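Local coordinates for phosphoacetylglucosamine mutase (Aspergillus lentulus, PDB 5O9X), which interconverts N-acetylglucosamine 6-phosphate and N-acetylglucosamine 1-phosphate, a phosphohexomutase reaction that supplies the precursor of UDP-N-acetylglucosamine, at residues A[18-23]-A[36-41]; A[22-27]-A[99-104]; A[196-201]-A[418-423]; A[211-216]-A[241-246]. The protein carries 1 engineered substitution. All coordinates share one frame; numbering follows the deposited sequence.

Interaction 1: A[18-23]-A[36-41]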
loop_
_atom_site.group_PDB
_atom_site.type_symbol
_atom_site.label_atom_id
_atom_site.label_comp_id
_atom_site.label_asym_id
_atom_site.label_seq_id
_atom_site.Cartn_x
_atom_site.Cartn_y
_atom_site.Cartn_z
ATOM N N ALA A 18 -0.981 16.806 25.957
ATOM C CA ALA A 18 -1.901 16.179 26.902
ATOM C C ALA A 18 -2.490 14.973 26.186
ATOM O O ALA A 18 -2.939 15.119 25.040
ATOM C CB ALA A 18 -3.001 17.172 27.294
ATOM N N LYS A 19 -2.457 13.792 26.817
ATOM C CA LYS A 19 -3.149 12.617 26.288
ATOM C C LYS A 19 -4.633 12.831 26.346
ATOM O O LYS A 19 -5.124 13.380 27.337
ATOM C CB LYS A 19 -2.860 11.358 27.085
ATOM C CG LYS A 19 -1.476 10.827 26.904
ATOM C CD LYS A 19 -1.344 9.507 27.609
ATOM C CE LYS A 19 -1.480 8.364 26.640
ATOM N NZ LYS A 19 -2.256 7.281 27.275
ATOM N N PRO A 20 -5.370 12.396 25.299
ATOM C CA PRO A 20 -6.832 12.437 25.402
ATOM C C PRO A 20 -7.343 11.398 26.386
ATOM O O PRO A 20 -6.850 10.255 26.417
ATOM C CB PRO A 20 -7.311 12.102 23.961
ATOM C CG PRO A 20 -6.159 11.443 23.295
ATOM C CD PRO A 20 -4.916 11.958 23.958
ATOM N N GLU A 21 -8.328 11.786 27.183
ATOM C CA GLU A 21 -8.727 10.979 28.330
ATOM C C GLU A 21 -9.386 9.712 27.848
ATOM O O GLU A 21 -10.259 9.738 26.991
ATOM C CB GLU A 21 -9.692 11.740 29.248
ATOM C CG GLU A 21 -9.143 13.040 29.791
ATOM C CD GLU A 21 -9.280 13.116 31.297
ATOM O OE1 GLU A 21 -9.258 12.043 31.957
ATOM O OE2 GLU A 21 -9.408 14.250 31.817
ATOM N N GLY A 22 -8.942 8.601 28.394
ATOM C CA GLY A 22 -9.609 7.372 28.103
ATOM C C GLY A 22 -9.266 6.673 26.792
ATOM O O GLY A 22 -9.663 5.543 26.655
ATOM N N LYS A 23 -8.554 7.306 25.832
ATOM C CA LYS A 23 -8.236 6.600 24.555
ATOM C C LYS A 23 -7.084 5.640 24.753
ATOM O O LYS A 23 -6.034 5.987 25.347
ATOM C CB LYS A 23 -7.890 7.533 23.388
ATOM C CG LYS A 23 -8.828 8.717 23.213
ATOM C CD LYS A 23 -10.284 8.356 22.930
ATOM C CE LYS A 23 -11.020 9.562 22.375
ATOM N NZ LYS A 23 -12.371 9.171 21.906
ATOM N N ALA A 36 -7.381 13.501 13.691
ATOM C CA ALA A 36 -6.062 14.167 13.820
ATOM C C ALA A 36 -5.940 14.892 15.152
ATOM O O ALA A 36 -4.824 15.045 15.656
ATOM C CB ALA A 36 -5.819 15.135 12.684
ATOM N N ASP A 37 -7.081 15.318 15.743
ATOM C CA ASP A 37 -6.961 16.033 17.065
ATOM C C ASP A 37 -6.527 15.108 18.219
ATOM O O ASP A 37 -6.184 15.596 19.306
ATOM C CB ASP A 37 -8.209 16.857 17.438
ATOM C CG ASP A 37 -9.486 16.014 17.509
ATOM O OD1 ASP A 37 -9.435 14.750 17.382
ATOM O OD2 ASP A 37 -10.564 16.631 17.684
ATOM N N LEU A 38 -6.528 13.794 17.990
ATOM C CA LEU A 38 -6.070 12.818 18.986
ATOM C C LEU A 38 -4.600 12.472 18.922
ATOM O O LEU A 38 -4.087 11.754 19.815
ATOM C CB LEU A 38 -6.842 11.517 18.880
ATOM C CG LEU A 38 -8.350 11.620 19.070
ATOM C CD1 LEU A 38 -9.062 10.283 18.777
ATOM C CD2 LEU A 38 -8.725 12.233 20.447
ATOM N N LEU A 39 -3.901 12.975 17.899
ATOM C CA LEU A 39 -2.602 12.445 17.544
ATOM C C LEU A 39 -1.330 13.002 18.230
ATOM O O LEU A 39 -0.280 12.353 18.171
ATOM C CB LEU A 39 -2.433 12.488 16.023
ATOM C CG LEU A 39 -3.131 11.271 15.398
ATOM C CD1 LEU A 39 -3.386 11.616 13.926
ATOM C CD2 LEU A 39 -2.265 9.989 15.556
ATOM N N ASN A 40 -1.364 14.166 18.900
ATOM C CA ASN A 40 -0.059 14.711 19.352
ATOM C C ASN A 40 0.840 13.720 20.158
ATOM O O ASN A 40 2.037 13.543 19.854
ATOM C CB ASN A 40 -0.286 15.962 20.220
ATOM C CG ASN A 40 -0.595 17.195 19.393
ATOM O OD1 ASN A 40 -0.545 17.196 18.135
ATOM N ND2 ASN A 40 -0.968 18.240 20.075
ATOM N N THR A 41 0.278 13.096 21.201
ATOM C CA THR A 41 1.125 12.314 22.090
ATOM C C THR A 41 1.589 11.031 21.374
ATOM O O THR A 41 2.675 10.506 21.641
ATOM C CB THR A 41 0.456 12.028 23.425
ATOM O OG1 THR A 41 -0.687 11.167 23.268
ATOM C CG2 THR A 41 -0.003 13.338 24.077
HETATM O O HOH W 1 -1.742 17.834 23.190
#
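Pro20 and Leu38 form the apolar centre of this contact. Methyl CD2 of Leu38 approaches the CB-CG side of the proline ring, with Pro20 CB 3.8 Å from Leu38 CD2. The same methyl meets the aliphatic part of Lys23, where Lys23 CE lies 4.0 Å from Leu38 CD2. The lysine chain folds at its second torsion (chi2 -61°) and crosses the leucine at about a right angle. Pro20 and Lys23 are the two ends of a type II beta turn, so Leu38 packs against both ends of it. The turn's own closing bond, from Lys23 N to Pro20 O, is weak at 3.5 Å.

Van der Waals contacts at Thr41 form the second group. Its CG2 rests on backbone, 3.6 Å from Ala18 O and 3.7 Å from Lys19 N. Its OG1 faces the aliphatic Lys19 CG at 3.7 Å. Tyr17 and Leu104 also touch this threonine.

The polar link runs through a water. It accepts from Ala18 N at 3.0 Å and from Asn40 ND2 at 3.2 Å. Asn40 OD1 accepts from Arg140, so both ends of that amide are used.

The contact lays the loop between helix 4-14 and strand 32-35 over the short 3-10 turn 36-38 and the beginning of helix 40-56, in the first alpha/beta/alpha domain of the phosphohexomutase fold.

Interaction 2: A[22-27]-A[99-104]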
loop_
_atom_site.group_PDB
_atom_site.type_symbol
_atom_site.label_atom_id
_atom_site.label_comp_id
_atom_site.label_asym_id
_atom_site.label_seq_id
_atom_site.Cartn_x
_atom_site.Cartn_y
_atom_site.Cartn_z
ATOM N N GLY A 22 -8.942 8.601 28.394
ATOM C CA GLY A 22 -9.609 7.372 28.103
ATOM C C GLY A 22 -9.266 6.673 26.792
ATOM O O GLY A 22 -9.663 5.543 26.655
ATOM N N LYS A 23 -8.554 7.306 25.832
ATOM C CA LYS A 23 -8.236 6.600 24.555
ATOM C C LYS A 23 -7.084 5.640 24.753
ATOM O O LYS A 23 -6.034 5.987 25.347
ATOM C CB LYS A 23 -7.890 7.533 23.388
ATOM C CG LYS A 23 -8.828 8.717 23.213
ATOM C CD LYS A 23 -10.284 8.356 22.930
ATOM C CE LYS A 23 -11.020 9.562 22.375
ATOM N NZ LYS A 23 -12.371 9.171 21.906
ATOM N N ILE A 24 -7.297 4.432 24.263
ATOM C CA ILE A 24 -6.263 3.406 24.188
ATOM C C ILE A 24 -5.911 3.330 22.681
ATOM O O ILE A 24 -6.795 3.263 21.866
ATOM C CB ILE A 24 -6.779 2.053 24.729
ATOM C CG1 ILE A 24 -6.987 2.119 26.303
ATOM C CG2 ILE A 24 -5.857 0.912 24.295
ATOM C CD1 ILE A 24 -7.956 1.096 26.886
ATOM N N PHE A 25 -4.626 3.389 22.351
ATOM C CA PHE A 25 -4.157 3.416 20.966
ATOM C C PHE A 25 -3.676 2.036 20.525
ATOM O O PHE A 25 -3.169 1.278 21.326
ATOM C CB PHE A 25 -3.038 4.451 20.815
ATOM C CG PHE A 25 -3.422 5.800 21.300
ATOM C CD1 PHE A 25 -4.342 6.581 20.587
ATOM C CD2 PHE A 25 -2.865 6.316 22.495
ATOM C CE1 PHE A 25 -4.699 7.850 21.029
ATOM C CE2 PHE A 25 -3.255 7.588 22.951
ATOM C CZ PHE A 25 -4.157 8.359 22.216
ATOM N N GLN A 26 -3.913 1.687 19.259
ATOM C CA GLN A 26 -3.443 0.419 18.740
ATOM C C GLN A 26 -2.753 0.683 17.400
ATOM O O GLN A 26 -3.153 1.597 16.667
ATOM C CB GLN A 26 -4.603 -0.582 18.616
ATOM C CG GLN A 26 -5.855 0.053 18.017
ATOM C CD GLN A 26 -7.006 -0.930 17.726
ATOM O OE1 GLN A 26 -7.693 -1.398 18.657
ATOM N NE2 GLN A 26 -7.240 -1.223 16.413
ATOM N N TYR A 27 -1.754 -0.126 17.064
ATOM C CA TYR A 27 -0.986 0.088 15.830
ATOM C C TYR A 27 -1.836 -0.182 14.536
ATOM O O TYR A 27 -1.687 0.507 13.523
ATOM C CB TYR A 27 0.289 -0.754 15.871
ATOM C CG TYR A 27 1.333 -0.339 14.873
ATOM C CD1 TYR A 27 2.267 0.682 15.188
ATOM C CD2 TYR A 27 1.417 -0.972 13.617
ATOM C CE1 TYR A 27 3.230 1.039 14.277
ATOM C CE2 TYR A 27 2.424 -0.631 12.695
ATOM C CZ TYR A 27 3.310 0.376 13.026
ATOM O OH TYR A 27 4.300 0.801 12.150
ATOM N N LEU A 99 4.803 2.697 24.054
ATOM C CA LEU A 99 5.117 4.099 24.197
ATOM C C LEU A 99 3.869 4.971 24.013
ATOM O O LEU A 99 3.662 5.944 24.758
ATOM C CB LEU A 99 6.231 4.555 23.235
ATOM C CG LEU A 99 7.658 4.155 23.558
ATOM C CD1 LEU A 99 8.535 4.257 22.308
ATOM C CD2 LEU A 99 8.193 5.049 24.695
ATOM N N ALA A 100 3.026 4.601 23.053
ATOM C CA ALA A 100 1.836 5.431 22.744
ATOM C C ALA A 100 0.800 5.377 23.865
ATOM O O ALA A 100 0.021 6.320 24.044
ATOM C CB ALA A 100 1.213 4.990 21.433
ATOM N N ASN A 101 0.770 4.260 24.609
ATOM C CA ASN A 101 -0.178 4.119 25.720
ATOM C C ASN A 101 0.387 4.503 27.118
ATOM O O ASN A 101 -0.363 4.541 28.100
ATOM C CB ASN A 101 -0.843 2.738 25.707
ATOM C CG ASN A 101 -1.754 2.566 24.493
ATOM O OD1 ASN A 101 -1.495 1.735 23.624
ATOM N ND2 ASN A 101 -2.785 3.387 24.400
ATOM N N ALA A 102 1.681 4.806 27.186
ATOM C CA ALA A 102 2.310 5.262 28.438
ATOM C C ALA A 102 1.703 6.584 28.893
ATOM O O ALA A 102 1.565 7.522 28.054
ATOM C CB ALA A 102 3.789 5.465 28.232
ATOM N N PRO A 103 1.373 6.695 30.222
ATOM C CA PRO A 103 1.111 8.031 30.745
ATOM C C PRO A 103 2.292 8.909 30.391
ATOM O O PRO A 103 3.443 8.449 30.368
ATOM C CB PRO A 103 0.997 7.830 32.259
ATOM C CG PRO A 103 0.756 6.370 32.449
ATOM C CD PRO A 103 1.429 5.678 31.294
ATOM N N LEU A 104 1.993 10.157 30.052
ATOM C CA LEU A 104 2.998 11.093 29.607
ATOM C C LEU A 104 4.085 11.316 30.645
ATOM O O LEU A 104 5.280 11.425 30.315
ATOM C CB LEU A 104 2.265 12.418 29.247
ATOM C CG LEU A 104 2.543 13.153 27.963
ATOM C CD1 LEU A 104 2.736 12.158 26.837
ATOM C CD2 LEU A 104 1.400 14.104 27.663
#
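The last turn of helix 91-101 meets an extended loop here, with Ala100 and Asn101 set against Phe25. Both belong to the N-terminal alpha/beta/alpha region of the enzyme. Phe25 CA and Asn101 CA are the closest pair along the two backbones, 6.2 Å apart.

The Asn101 amide lies beside the backbone of Phe25. As modelled, Asn101 ND2 is 2.8 Å from Phe25 N, and Asn101 OD1 is 2.9 Å from Phe25 O. The N and O of this amide are probably exchanged. Turned back, it may hydrogen-bond to both backbone atoms. The plane of the amide is less in doubt. It is only 19° from that of the Phe25 ring, which it approaches obliquely. The end of Asn101 also reaches the backbone and CG2 of Ile24.

The Phe25 ring turns its edge to the helix end. Its CG stands anti to the carbonyl carbon (chi1 -54°), which swings the ring that way. Ala100 O lies near the ring plane, 3.3 Å from Phe25 CD2 and 3.7 Å from Phe25 CE2. The C-H at CD2 points roughly at this carbonyl. Phe25 CB also packs on Ala100 CB at 4.3 Å. Over one ring face lies Lys23 O, offset toward the rim. Pro20 of the same loop and Val42 of helix 40-56 also touch this buried ring.

Through Phe25, loop 22-27 packs on the end of helix 91-101 and on helix 40-56 in domain I of the phosphohexomutase fold.

Interaction 3: A[196-201]-A[418-423]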
loop_
_atom_site.group_PDB
_atom_site.type_symbol
_atom_site.label_atom_id
_atom_site.label_comp_id
_atom_site.label_asym_id
_atom_site.label_seq_id
_atom_site.Cartn_x
_atom_site.Cartn_y
_atom_site.Cartn_z
ATOM N N ALA A 196 11.794 7.297 -14.474
ATOM C CA ALA A 196 11.812 7.641 -15.921
ATOM C C ALA A 196 12.774 6.770 -16.721
ATOM O O ALA A 196 12.418 6.251 -17.820
ATOM C CB ALA A 196 12.128 9.102 -16.107
ATOM N N ALA A 197 13.978 6.559 -16.164
ATOM C CA ALA A 197 14.984 5.766 -16.876
ATOM C C ALA A 197 14.540 4.287 -17.060
ATOM O O ALA A 197 14.752 3.686 -18.136
ATOM C CB ALA A 197 16.374 5.884 -16.210
ATOM N N ALA A 198 13.949 3.723 -15.999
ATOM C CA ALA A 198 13.456 2.325 -16.025
ATOM C C ALA A 198 12.299 2.188 -17.034
ATOM O O ALA A 198 12.297 1.262 -17.881
ATOM C CB ALA A 198 13.060 1.875 -14.641
ATOM N N PHE A 199 11.384 3.154 -17.032
ATOM C CA PHE A 199 10.264 3.154 -18.004
ATOM C C PHE A 199 10.740 3.289 -19.431
ATOM O O PHE A 199 10.246 2.578 -20.350
ATOM C CB PHE A 199 9.305 4.294 -17.710
ATOM C CG PHE A 199 8.013 4.242 -18.503
ATOM C CD1 PHE A 199 7.113 3.155 -18.371
ATOM C CD2 PHE A 199 7.695 5.297 -19.378
ATOM C CE1 PHE A 199 5.892 3.200 -19.136
ATOM C CE2 PHE A 199 6.479 5.356 -20.090
ATOM C CZ PHE A 199 5.585 4.272 -19.963
ATOM N N LYS A 200 11.683 4.209 -19.672
ATOM C CA LYS A 200 12.332 4.259 -21.027
ATOM C C LYS A 200 12.842 2.893 -21.500
ATOM O O LYS A 200 12.550 2.487 -22.627
ATOM C CB LYS A 200 13.474 5.319 -21.051
ATOM C CG LYS A 200 14.004 5.573 -22.468
ATOM C CD LYS A 200 15.168 6.567 -22.441
ATOM C CE LYS A 200 15.691 6.897 -23.854
ATOM N NZ LYS A 200 14.917 8.048 -24.367
ATOM N N ARG A 201 13.599 2.183 -20.670
ATOM C CA ARG A 201 14.132 0.884 -21.038
ATOM C C ARG A 201 13.008 -0.148 -21.244
ATOM O O ARG A 201 13.011 -0.874 -22.224
ATOM C CB ARG A 201 15.058 0.306 -19.953
ATOM C CG ARG A 201 16.490 0.889 -19.999
ATOM C CD ARG A 201 17.180 0.650 -18.654
ATOM N NE ARG A 201 17.505 -0.778 -18.473
ATOM C CZ ARG A 201 17.614 -1.371 -17.275
ATOM N NH1 ARG A 201 17.343 -0.672 -16.155
ATOM N NH2 ARG A 201 17.977 -2.667 -17.170
ATOM N N THR A 418 12.567 -5.047 -13.344
ATOM C CA THR A 418 13.052 -5.145 -12.009
ATOM C C THR A 418 13.564 -3.783 -11.551
ATOM O O THR A 418 13.592 -3.539 -10.352
ATOM C CB THR A 418 14.209 -6.201 -11.805
ATOM O OG1 THR A 418 15.375 -5.797 -12.538
ATOM C CG2 THR A 418 13.793 -7.659 -12.217
ATOM N N ASP A 419 13.988 -2.897 -12.461
ATOM C CA ASP A 419 14.331 -1.524 -11.975
ATOM C C ASP A 419 13.140 -0.574 -11.888
ATOM O O ASP A 419 13.189 0.466 -11.212
ATOM C CB ASP A 419 15.381 -0.866 -12.873
ATOM C CG ASP A 419 16.729 -1.485 -12.678
ATOM O OD1 ASP A 419 17.116 -1.789 -11.512
ATOM O OD2 ASP A 419 17.339 -1.736 -13.703
ATOM N N LEU A 420 12.093 -0.897 -12.633
ATOM C CA LEU A 420 10.890 -0.063 -12.641
ATOM C C LEU A 420 10.071 -0.367 -11.344
ATOM O O LEU A 420 9.540 0.562 -10.724
ATOM C CB LEU A 420 10.050 -0.307 -13.888
ATOM C CG LEU A 420 8.705 0.464 -14.030
ATOM C CD1 LEU A 420 8.956 1.959 -14.327
ATOM C CD2 LEU A 420 7.775 -0.045 -15.133
ATOM N N ILE A 421 10.020 -1.649 -10.957
ATOM C CA ILE A 421 9.052 -2.077 -9.942
ATOM C C ILE A 421 9.565 -1.778 -8.575
ATOM O O ILE A 421 10.623 -2.290 -8.197
ATOM C CB ILE A 421 8.430 -3.490 -10.208
ATOM C CG1 ILE A 421 7.456 -3.304 -11.328
ATOM C CG2 ILE A 421 7.580 -3.989 -9.055
ATOM C CD1 ILE A 421 6.617 -2.021 -11.118
ATOM N N ASN A 422 8.816 -0.916 -7.857
ATOM C CA ASN A 422 9.231 -0.475 -6.560
ATOM C C ASN A 422 9.200 -1.687 -5.630
ATOM O O ASN A 422 8.162 -2.283 -5.351
ATOM C CB ASN A 422 8.382 0.701 -6.073
ATOM C CG ASN A 422 9.040 1.492 -4.932
ATOM O OD1 ASN A 422 9.606 0.887 -3.986
ATOM N ND2 ASN A 422 8.954 2.867 -5.003
ATOM N N GLN A 423 10.381 -2.077 -5.201
ATOM C CA GLN A 423 10.549 -3.274 -4.427
ATOM C C GLN A 423 10.119 -3.006 -2.960
ATOM O O GLN A 423 10.271 -1.863 -2.466
ATOM C CB GLN A 423 12.013 -3.708 -4.585
ATOM C CG GLN A 423 12.417 -3.894 -6.056
ATOM C CD GLN A 423 11.635 -5.044 -6.712
ATOM O OE1 GLN A 423 11.788 -6.224 -6.327
ATOM N NE2 GLN A 423 10.777 -4.707 -7.684
HETATM O O HOH W 2 18.762 -3.875 -14.576
#
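Arg201 and Asp419 join by a salt bridge, and a water bridges them as well. Arg201 NH1 donates to Asp419 OD2 at 2.7 Å, and the bond is nearly straight at 171°. The oxygen lies in the guanidinium plane, at its edge. On the acid, the donor comes to the anti side of OD2. The two flat groups are turned 48° against each other. A bend in the arginine chain (chi3 71°) brings NH1 round to the acid. The water accepts from Arg201 NH2 at 3.0 Å and donates to Asp419 OD2 at 2.7 Å. OD2 therefore takes two bonds, and both terminal nitrogens of the arginine are engaged.

This contact joins domains II and III of the four-domain phosphohexomutase fold. Helix 188-202 carries the arginine, and the end of helix 405-420 carries the aspartate.

The small Ala198 is consistent with the close approach of the helices. Ala198 CB rests 3.5 Å from Leu420 CA and 3.8 Å from Leu420 CB. Leu420 CD1 reaches past it to Phe199 CB at 4.1 Å.

At and just past the end of helix 405-420, outside groups satisfy several polar atoms. Ser430 OG donates to Leu420 O. Thr386 OG1 is hydrogen-bonded to Asn422 O, and Asn422 ND2 donates to Asp427.

Interaction 4: A[211-216]-A[241-246]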
loop_
_atom_site.group_PDB
_atom_site.type_symbol
_atom_site.label_atom_id
_atom_site.label_comp_id
_atom_site.label_asym_id
_atom_site.label_seq_id
_atom_site.Cartn_x
_atom_site.Cartn_y
_atom_site.Cartn_z
ATOM N N SER A 211 -5.045 7.873 -24.510
ATOM C CA SER A 211 -4.683 8.640 -23.323
ATOM C C SER A 211 -4.934 7.772 -22.076
ATOM O O SER A 211 -5.709 6.771 -22.119
ATOM C CB SER A 211 -5.570 9.877 -23.262
ATOM O OG SER A 211 -6.942 9.508 -23.292
ATOM N N LEU A 212 -4.352 8.241 -20.963
ATOM C CA LEU A 212 -4.630 7.723 -19.642
ATOM C C LEU A 212 -5.121 8.920 -18.781
ATOM O O LEU A 212 -4.400 9.901 -18.659
ATOM C CB LEU A 212 -3.327 7.043 -19.082
ATOM C CG LEU A 212 -3.480 6.662 -17.547
ATOM C CD1 LEU A 212 -4.498 5.525 -17.345
ATOM C CD2 LEU A 212 -2.155 6.189 -17.011
ATOM N N THR A 213 -6.319 8.846 -18.220
ATOM C CA THR A 213 -6.863 9.928 -17.355
ATOM C C THR A 213 -6.762 9.472 -15.868
ATOM O O THR A 213 -7.470 8.521 -15.451
ATOM C CB THR A 213 -8.341 10.292 -17.760
ATOM O OG1 THR A 213 -8.348 10.573 -19.173
ATOM C CG2 THR A 213 -8.923 11.559 -16.970
ATOM N N VAL A 214 -5.944 10.174 -15.092
ATOM C CA VAL A 214 -5.565 9.711 -13.751
ATOM C C VAL A 214 -6.177 10.678 -12.734
ATOM O O VAL A 214 -5.856 11.915 -12.651
ATOM C CB VAL A 214 -4.006 9.692 -13.517
ATOM C CG1 VAL A 214 -3.706 9.150 -12.119
ATOM C CG2 VAL A 214 -3.298 8.825 -14.541
ATOM N N ASP A 215 -7.138 10.140 -12.005
ATOM C CA ASP A 215 -7.751 10.816 -10.830
ATOM C C ASP A 215 -6.779 10.730 -9.697
ATOM O O ASP A 215 -6.469 9.630 -9.207
ATOM C CB ASP A 215 -9.074 10.100 -10.524
ATOM C CG ASP A 215 -9.549 10.241 -9.089
ATOM O OD1 ASP A 215 -9.266 11.291 -8.457
ATOM O OD2 ASP A 215 -10.256 9.266 -8.619
ATOM N N CYS A 216 -6.347 11.885 -9.183
ATOM C CA CYS A 216 -5.252 11.913 -8.198
ATOM C C CYS A 216 -5.766 12.240 -6.778
ATOM O O CYS A 216 -4.966 12.620 -5.845
ATOM C CB CYS A 216 -4.110 12.868 -8.604
ATOM S SG CYS A 216 -3.264 12.335 -10.113
ATOM N N LYS A 241 -3.531 12.569 -18.627
ATOM C CA LYS A 241 -4.284 13.708 -18.205
ATOM C C LYS A 241 -4.512 13.548 -16.708
ATOM O O LYS A 241 -4.836 12.420 -16.271
ATOM C CB LYS A 241 -5.629 13.750 -18.913
ATOM C CG LYS A 241 -5.536 13.500 -20.416
ATOM C CD LYS A 241 -5.126 14.718 -21.227
ATOM C CE LYS A 241 -4.904 14.417 -22.730
ATOM N NZ LYS A 241 -4.034 15.468 -23.388
ATOM N N ILE A 242 -4.395 14.644 -15.934
ATOM C CA ILE A 242 -4.530 14.582 -14.476
ATOM C C ILE A 242 -5.817 15.240 -14.166
ATOM O O ILE A 242 -6.117 16.311 -14.749
ATOM C CB ILE A 242 -3.347 15.324 -13.770
ATOM C CG1 ILE A 242 -2.072 14.421 -13.898
ATOM C CG2 ILE A 242 -3.687 15.589 -12.276
ATOM C CD1 ILE A 242 -0.764 15.098 -13.411
ATOM N N VAL A 243 -6.656 14.606 -13.351
ATOM C CA VAL A 243 -7.868 15.245 -12.814
ATOM C C VAL A 243 -7.824 15.117 -11.290
ATOM O O VAL A 243 -7.117 14.186 -10.777
ATOM C CB VAL A 243 -9.250 14.696 -13.389
ATOM C CG1 VAL A 243 -9.369 14.979 -14.906
ATOM C CG2 VAL A 243 -9.484 13.159 -13.124
ATOM N N ASN A 244 -8.571 15.990 -10.559
ATOM C CA ASN A 244 -8.581 15.972 -9.086
ATOM C C ASN A 244 -7.196 16.088 -8.507
ATOM O O ASN A 244 -6.657 15.141 -7.884
ATOM C CB ASN A 244 -9.301 14.699 -8.559
ATOM C CG ASN A 244 -10.632 14.488 -9.256
ATOM O OD1 ASN A 244 -11.389 15.442 -9.400
ATOM N ND2 ASN A 244 -10.929 13.243 -9.701
ATOM N N ASP A 245 -6.583 17.264 -8.685
ATOM C CA ASP A 245 -5.331 17.519 -8.047
ATOM C C ASP A 245 -5.478 18.675 -7.066
ATOM O O ASP A 245 -4.530 19.472 -6.872
ATOM C CB ASP A 245 -4.232 17.787 -9.149
ATOM C CG ASP A 245 -4.446 19.133 -9.892
ATOM O OD1 ASP A 245 -5.480 19.783 -9.663
ATOM O OD2 ASP A 245 -3.563 19.576 -10.627
ATOM N N ASP A 246 -6.670 18.863 -6.473
ATOM C CA ASP A 246 -6.832 20.092 -5.627
ATOM C C ASP A 246 -6.263 19.923 -4.212
ATOM O O ASP A 246 -7.003 19.637 -3.239
ATOM C CB ASP A 246 -8.293 20.580 -5.663
ATOM C CG ASP A 246 -8.575 21.780 -4.741
ATOM O OD1 ASP A 246 -7.634 22.501 -4.325
ATOM O OD2 ASP A 246 -9.773 21.970 -4.452
#
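Val214 bonds to the backbones of both Lys241 and Val243, as strand segments 212-215 and 241-243 run parallel with 25° between their directions. Val214 N donates to Lys241 O at 2.8 Å, and Val243 N donates to Val214 O at 2.9 Å. Lys241 N to Leu212 O, 2.8 Å, and Cys216 N to Val243 O, 2.9 Å, extend the pairing at its two ends. Thr213 pairs with Lys241, Val214 with Ile242 and Asp215 with Val243.

Thr213, Asp215, Lys241 and Val243 share one face of the sheet. There Thr213 CG2 meets Val243 CG1 at 4.0 Å. On the other face, Val214 and Ile242 both touch Leu225 of helix 221-231. Cys216 SG packs on Ile242 CG2 at 3.9 Å. Helix 221-231 is the crossover of the beta-alpha-beta unit made with these two strands. The unit lies in domain II, and strand 240-243 is at the edge of the sheet.

Four bonds grip the buried Asp215 carboxylate, which should fix its rotation and probably help to stabilise its negative charge. Just past strand 240-243, Asn244 ND2 donates to Asp215 OD1 at 2.9 Å. Asp215 CG lies anti to the backbone N (chi1 156°), which brings OD1 to the amide. The amide meets that oxygen from above the carboxylate, 69° out of its plane. Ala217 N is a second partner of OD1. Asp215 OD2 is bound by Ser282 OG and Gly258 N.

Interactions 1 and 2 are neighbours, with centres about 8 Å apart. They share Gly22 and Lys23 of one loop, which rests first on helix 40-56 and then on helix 91-101. Lys19 and Pro20 of interaction 1 also touch Ala100, Ala102 and Phe25 of interaction 2. Interaction 3 lies on the opposite side of the chain's centre, about 42 Å from interaction 1 and about 41 Å from interaction 2, between centres. Interaction 4 is about 22 Å from interaction 3 between centres and is nested within the chain loop that interaction 3 closes. The first pair holds one loop against two helices of the N-terminal domain. Interaction 4 forms the sheet edge of domain II, and interaction 3 ties that domain to domain III.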